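Local coordinates for protein VIN1 (Oscarella pearsei, PDB 6BFI) that binds actin filaments and may play a role in cell-cell adhesion, as a sponge member of the vinculin/alpha-catenin family, at residues A[730-744]-A[756-768]. Sequence-based numbering, arbitrary orientation.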
loop_
_atom_site.group_PDB
_atom_site.type_symbol
_atom_site.label_atom_id
_atom_site.label_comp_id
_atom_site.label_asym_id
_atom_site.label_seq_id
_atom_site.Cartn_x
_atom_site.Cartn_y
_atom_site.Cartn_z
ATOM N N ALA A 730 19.971 -13.407 -8.759
ATOM C CA ALA A 730 18.722 -13.414 -9.513
ATOM C C ALA A 730 18.041 -14.775 -9.434
ATOM O O ALA A 730 16.827 -14.864 -9.215
ATOM C CB ALA A 730 18.984 -13.023 -10.968
ATOM N N LEU A 731 18.813 -15.851 -9.610
ATOM C CA LEU A 731 18.238 -17.191 -9.515
ATOM C C LEU A 731 17.716 -17.467 -8.108
ATOM O O LEU A 731 16.638 -18.058 -7.937
ATOM C CB LEU A 731 19.280 -18.231 -9.925
ATOM C CG LEU A 731 18.814 -19.681 -10.056
ATOM C CD1 LEU A 731 17.632 -19.780 -11.006
ATOM C CD2 LEU A 731 19.960 -20.562 -10.531
ATOM N N ASN A 732 18.464 -17.036 -7.088
ATOM C CA ASN A 732 17.984 -17.165 -5.716
ATOM C C ASN A 732 16.671 -16.419 -5.516
ATOM O O ASN A 732 15.772 -16.908 -4.824
ATOM C CB ASN A 732 19.043 -16.657 -4.738
ATOM C CG ASN A 732 19.823 -17.782 -4.090
ATOM O OD1 ASN A 732 19.875 -18.897 -4.610
ATOM N ND2 ASN A 732 20.431 -17.495 -2.945
ATOM N N ALA A 733 16.544 -15.233 -6.116
ATOM C CA ALA A 733 15.289 -14.493 -6.029
ATOM C C ALA A 733 14.157 -15.223 -6.740
ATOM O O ALA A 733 13.007 -15.166 -6.289
ATOM C CB ALA A 733 15.464 -13.091 -6.609
ATOM N N GLN A 734 14.460 -15.910 -7.844
ATOM C CA GLN A 734 13.449 -16.734 -8.501
ATOM C C GLN A 734 12.940 -17.819 -7.560
ATOM O O GLN A 734 11.726 -17.971 -7.363
ATOM C CB GLN A 734 14.016 -17.361 -9.775
ATOM C CG GLN A 734 14.441 -16.366 -10.842
ATOM C CD GLN A 734 14.939 -17.051 -12.103
ATOM O OE1 GLN A 734 14.893 -18.277 -12.218
ATOM N NE2 GLN A 734 15.419 -16.260 -13.056
ATOM N N GLU A 735 13.861 -18.583 -6.963
ATOM C CA GLU A 735 13.448 -19.648 -6.053
ATOM C C GLU A 735 12.680 -19.093 -4.858
ATOM O O GLU A 735 11.693 -19.692 -4.409
ATOM C CB GLU A 735 14.670 -20.443 -5.594
ATOM C CG GLU A 735 15.284 -21.301 -6.688
ATOM C CD GLU A 735 16.632 -21.873 -6.297
ATOM O OE1 GLU A 735 17.298 -21.285 -5.421
ATOM O OE2 GLU A 735 17.026 -22.913 -6.869
ATOM N N LEU A 736 13.111 -17.941 -4.337
ATOM C CA LEU A 736 12.394 -17.308 -3.235
ATOM C C LEU A 736 10.973 -16.943 -3.642
ATOM O O LEU A 736 10.030 -17.114 -2.859
ATOM C CB LEU A 736 13.146 -16.066 -2.760
ATOM C CG LEU A 736 12.428 -15.230 -1.697
ATOM C CD1 LEU A 736 12.385 -15.972 -0.368
ATOM C CD2 LEU A 736 13.078 -13.863 -1.538
ATOM N N LEU A 737 10.796 -16.436 -4.865
ATOM C CA LEU A 737 9.453 -16.106 -5.329
ATOM C C LEU A 737 8.599 -17.359 -5.464
ATOM O O LEU A 737 7.403 -17.338 -5.148
ATOM C CB LEU A 737 9.524 -15.348 -6.655
ATOM C CG LEU A 737 8.295 -14.525 -7.058
ATOM C CD1 LEU A 737 8.719 -13.376 -7.947
ATOM C CD2 LEU A 737 7.243 -15.373 -7.764
ATOM N N LYS A 738 9.193 -18.463 -5.926
ATOM C CA LYS A 738 8.437 -19.708 -6.032
ATOM C C LYS A 738 7.970 -20.188 -4.662
ATOM O O LYS A 738 6.779 -20.459 -4.458
ATOM C CB LYS A 738 9.280 -20.782 -6.722
ATOM C CG LYS A 738 9.301 -20.675 -8.239
ATOM C CD LYS A 738 10.041 -21.846 -8.868
ATOM C CE LYS A 738 9.956 -21.805 -10.386
ATOM N NZ LYS A 738 10.686 -22.940 -11.015
ATOM N N LEU A 739 8.895 -20.286 -3.703
ATOM C CA LEU A 739 8.539 -20.808 -2.386
ATOM C C LEU A 739 7.548 -19.892 -1.675
ATOM O O LEU A 739 6.513 -20.347 -1.169
ATOM C CB LEU A 739 9.797 -20.998 -1.539
ATOM C CG LEU A 739 9.560 -21.505 -0.115
ATOM C CD1 LEU A 739 8.793 -22.818 -0.139
ATOM C CD2 LEU A 739 10.879 -21.666 0.620
ATOM N N ALA A 740 7.850 -18.591 -1.624
ATOM C CA ALA A 740 6.947 -17.655 -0.964
ATOM C C ALA A 740 5.588 -17.611 -1.649
ATOM O O ALA A 740 4.570 -17.359 -0.994
ATOM C CB ALA A 740 7.575 -16.263 -0.919
ATOM N N ARG A 741 5.549 -17.856 -2.961
ATOM C CA ARG A 741 4.265 -17.979 -3.642
ATOM C C ARG A 741 3.527 -19.235 -3.194
ATOM O O ARG A 741 2.298 -19.222 -3.053
ATOM C CB ARG A 741 4.471 -17.978 -5.156
ATOM C CG ARG A 741 3.189 -18.141 -5.954
ATOM C CD ARG A 741 3.336 -17.585 -7.358
ATOM N NE ARG A 741 2.117 -17.761 -8.141
ATOM C CZ ARG A 741 1.871 -17.138 -9.288
ATOM N NH1 ARG A 741 2.759 -16.289 -9.785
ATOM N NH2 ARG A 741 0.735 -17.360 -9.935
ATOM N N GLN A 742 4.260 -20.328 -2.959
ATOM C CA GLN A 742 3.633 -21.521 -2.397
ATOM C C GLN A 742 3.079 -21.255 -1.004
ATOM O O GLN A 742 2.067 -21.848 -0.614
ATOM C CB GLN A 742 4.631 -22.677 -2.351
ATOM C CG GLN A 742 5.138 -23.127 -3.709
ATOM C CD GLN A 742 6.148 -24.254 -3.603
ATOM O OE1 GLN A 742 6.291 -24.876 -2.549
ATOM N NE2 GLN A 742 6.858 -24.518 -4.693
ATOM N N ILE A 743 3.729 -20.375 -0.239
ATOM C CA ILE A 743 3.215 -20.017 1.078
ATOM C C ILE A 743 1.963 -19.158 0.948
ATOM O O ILE A 743 0.976 -19.361 1.668
ATOM C CB ILE A 743 4.310 -19.311 1.897
ATOM C CG1 ILE A 743 5.393 -20.316 2.292
ATOM C CG2 ILE A 743 3.719 -18.631 3.124
ATOM C CD1 ILE A 743 6.770 -19.716 2.392
ATOM N N ALA A 744 1.977 -18.193 0.027
ATOM C CA ALA A 744 0.810 -17.337 -0.162
ATOM C C ALA A 744 -0.388 -18.123 -0.675
ATOM O O ALA A 744 -1.532 -17.795 -0.344
ATOM C CB ALA A 744 1.145 -16.194 -1.120
ATOM N N LEU A 756 1.680 -10.440 1.197
ATOM C CA LEU A 756 2.855 -11.131 0.676
ATOM C C LEU A 756 2.946 -11.026 -0.843
ATOM O O LEU A 756 4.048 -10.879 -1.394
ATOM C CB LEU A 756 2.832 -12.598 1.110
ATOM C CG LEU A 756 3.987 -13.483 0.639
ATOM C CD1 LEU A 756 5.325 -12.944 1.131
ATOM C CD2 LEU A 756 3.781 -14.919 1.099
ATOM N N LEU A 757 1.806 -11.093 -1.538
ATOM C CA LEU A 757 1.840 -11.043 -2.997
ATOM C C LEU A 757 2.257 -9.667 -3.503
ATOM O O LEU A 757 2.961 -9.562 -4.517
ATOM C CB LEU A 757 0.482 -11.442 -3.572
ATOM C CG LEU A 757 0.180 -12.939 -3.490
ATOM C CD1 LEU A 757 -1.036 -13.292 -4.328
ATOM C CD2 LEU A 757 1.389 -13.751 -3.925
ATOM N N GLN A 758 1.834 -8.601 -2.815
ATOM C CA GLN A 758 2.262 -7.256 -3.196
ATOM C C GLN A 758 3.780 -7.141 -3.195
ATOM O O GLN A 758 4.361 -6.449 -4.040
ATOM C CB GLN A 758 1.654 -6.220 -2.252
ATOM C CG GLN A 758 0.164 -5.998 -2.430
ATOM C CD GLN A 758 -0.377 -4.942 -1.486
ATOM O OE1 GLN A 758 0.352 -4.410 -0.648
ATOM N NE2 GLN A 758 -1.662 -4.632 -1.618
ATOM N N LEU A 759 4.441 -7.814 -2.251
ATOM C CA LEU A 759 5.899 -7.790 -2.199
ATOM C C LEU A 759 6.509 -8.719 -3.241
ATOM O O LEU A 759 7.535 -8.383 -3.846
ATOM C CB LEU A 759 6.378 -8.166 -0.797
ATOM C CG LEU A 759 5.853 -7.287 0.339
ATOM C CD1 LEU A 759 6.251 -7.865 1.685
ATOM C CD2 LEU A 759 6.357 -5.860 0.192
ATOM N N LEU A 760 5.894 -9.882 -3.472
ATOM C CA LEU A 760 6.445 -10.814 -4.450
ATOM C C LEU A 760 6.327 -10.316 -5.886
ATOM O O LEU A 760 7.118 -10.736 -6.737
ATOM C CB LEU A 760 5.755 -12.176 -4.339
ATOM C CG LEU A 760 6.082 -13.071 -3.146
ATOM C CD1 LEU A 760 5.693 -14.506 -3.464
ATOM C CD2 LEU A 760 7.554 -12.981 -2.770
ATOM N N ASP A 761 5.369 -9.433 -6.181
ATOM C CA ASP A 761 5.095 -9.084 -7.572
ATOM C C ASP A 761 6.164 -8.194 -8.191
ATOM O O ASP A 761 6.267 -8.148 -9.421
ATOM C CB ASP A 761 3.727 -8.410 -7.690
ATOM C CG ASP A 761 2.583 -9.410 -7.658
ATOM O OD1 ASP A 761 2.792 -10.562 -8.094
ATOM O OD2 ASP A 761 1.479 -9.045 -7.200
ATOM N N ARG A 762 6.961 -7.489 -7.390
ATOM C CA ARG A 762 7.983 -6.605 -7.937
ATOM C C ARG A 762 9.385 -7.209 -7.905
ATOM O O ARG A 762 10.322 -6.583 -8.408
ATOM C CB ARG A 762 7.971 -5.258 -7.201
ATOM C CG ARG A 762 8.236 -5.317 -5.705
ATOM C CD ARG A 762 8.114 -3.922 -5.095
ATOM N NE ARG A 762 8.607 -3.852 -3.721
ATOM C CZ ARG A 762 7.830 -3.866 -2.642
ATOM N NH1 ARG A 762 6.511 -3.944 -2.767
ATOM N NH2 ARG A 762 8.374 -3.795 -1.433
ATOM N N ILE A 763 9.546 -8.416 -7.353
ATOM C CA ILE A 763 10.874 -9.036 -7.292
ATOM C C ILE A 763 11.461 -9.315 -8.674
ATOM O O ILE A 763 12.641 -8.991 -8.895
ATOM C CB ILE A 763 10.829 -10.292 -6.407
ATOM C CG1 ILE A 763 10.541 -9.911 -4.953
ATOM C CG2 ILE A 763 12.139 -11.062 -6.500
ATOM C CD1 ILE A 763 10.596 -11.076 -3.995
ATOM N N PRO A 764 10.729 -9.906 -9.633
ATOM C CA PRO A 764 11.380 -10.259 -10.910
ATOM C C PRO A 764 11.990 -9.073 -11.639
ATOM O O PRO A 764 13.119 -9.176 -12.142
ATOM C CB PRO A 764 10.239 -10.900 -11.717
ATOM C CG PRO A 764 8.991 -10.397 -11.087
ATOM C CD PRO A 764 9.309 -10.303 -9.635
ATOM N N THR A 765 11.282 -7.943 -11.709
ATOM C CA THR A 765 11.850 -6.765 -12.354
ATOM C C THR A 765 13.068 -6.256 -11.594
ATOM O O THR A 765 14.034 -5.782 -12.205
ATOM C CB THR A 765 10.797 -5.664 -12.477
ATOM O OG1 THR A 765 10.095 -5.527 -11.237
ATOM C CG2 THR A 765 9.814 -5.997 -13.584
ATOM N N ILE A 766 13.043 -6.349 -10.263
ATOM C CA ILE A 766 14.212 -5.970 -9.472
ATOM C C ILE A 766 15.413 -6.821 -9.855
ATOM O O ILE A 766 16.524 -6.307 -10.016
ATOM C CB ILE A 766 13.918 -6.084 -7.965
ATOM C CG1 ILE A 766 12.846 -5.091 -7.529
ATOM C CG2 ILE A 766 15.179 -5.824 -7.173
ATOM C CD1 ILE A 766 12.371 -5.328 -6.106
ATOM N N SER A 767 15.215 -8.134 -10.003
ATOM C CA SER A 767 16.344 -9.013 -10.298
ATOM C C SER A 767 16.848 -8.811 -11.723
ATOM O O SER A 767 18.063 -8.852 -11.970
ATOM C CB SER A 767 15.951 -10.471 -10.063
ATOM O OG SER A 767 14.881 -10.858 -10.905
ATOM N N THR A 768 15.933 -8.597 -12.672
ATOM C CA THR A 768 16.339 -8.299 -14.043
ATOM C C THR A 768 17.163 -7.017 -14.098
ATOM O O THR A 768 18.268 -6.988 -14.666
ATOM C CB THR A 768 15.100 -8.188 -14.935
ATOM O OG1 THR A 768 14.341 -9.401 -14.854
ATOM C CG2 THR A 768 15.497 -7.937 -16.382
#
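Leu760 and Leu737 fill the middle of an antiparallel helix pair in which small residues on one helix receive branched side chains from the other. With CG of Leu760 anti to its carbonyl carbon, the isobutyl fork reaches the backbone of 730-744: CD1 lies 3.6 Å from Ala740 CB and also touches the peptide leading into Arg741, while CD2 rests 3.8 Å from that same Ala740 CB. Leu737 answers in the other direction. Its CG stands anti to the backbone N (chi1 -160°), which carries CD1 over the break between helices 750-760 and 763-778; there it meets Leu760 O at 3.3 Å and Pro764 CD at 3.6 Å, the leucine and proline side chains crossing at about a right angle. Toward one end, Leu756 and Leu757 each bring CD2 to within 3.7 Å of Ala744 CB. Toward the other, Ile763 CG2 packs on Ala733 CB at 3.9 Å, and the two backbones come nearest at Ala730 and Ser767, whose CB atoms touch.

No hydrogen bond joins the two segments. Ser767 OG sits between its backbone N and carbonyl carbon and bonds Pro764 O at 2.7 Å, which leaves CB as the atom that meets Ala730. A type I turn from Leu760 to Ile763 links the two short helical runs, and both stay nearly antiparallel to 730-744, at 162° and 174°. Further out, Leu756 and Ile766 touch helix 786-817, and Asn732 and Ile743 touch helix 690-710. The pair thus forms one apolar seam of an antiparallel helical bundle, the architecture of the vinculin family.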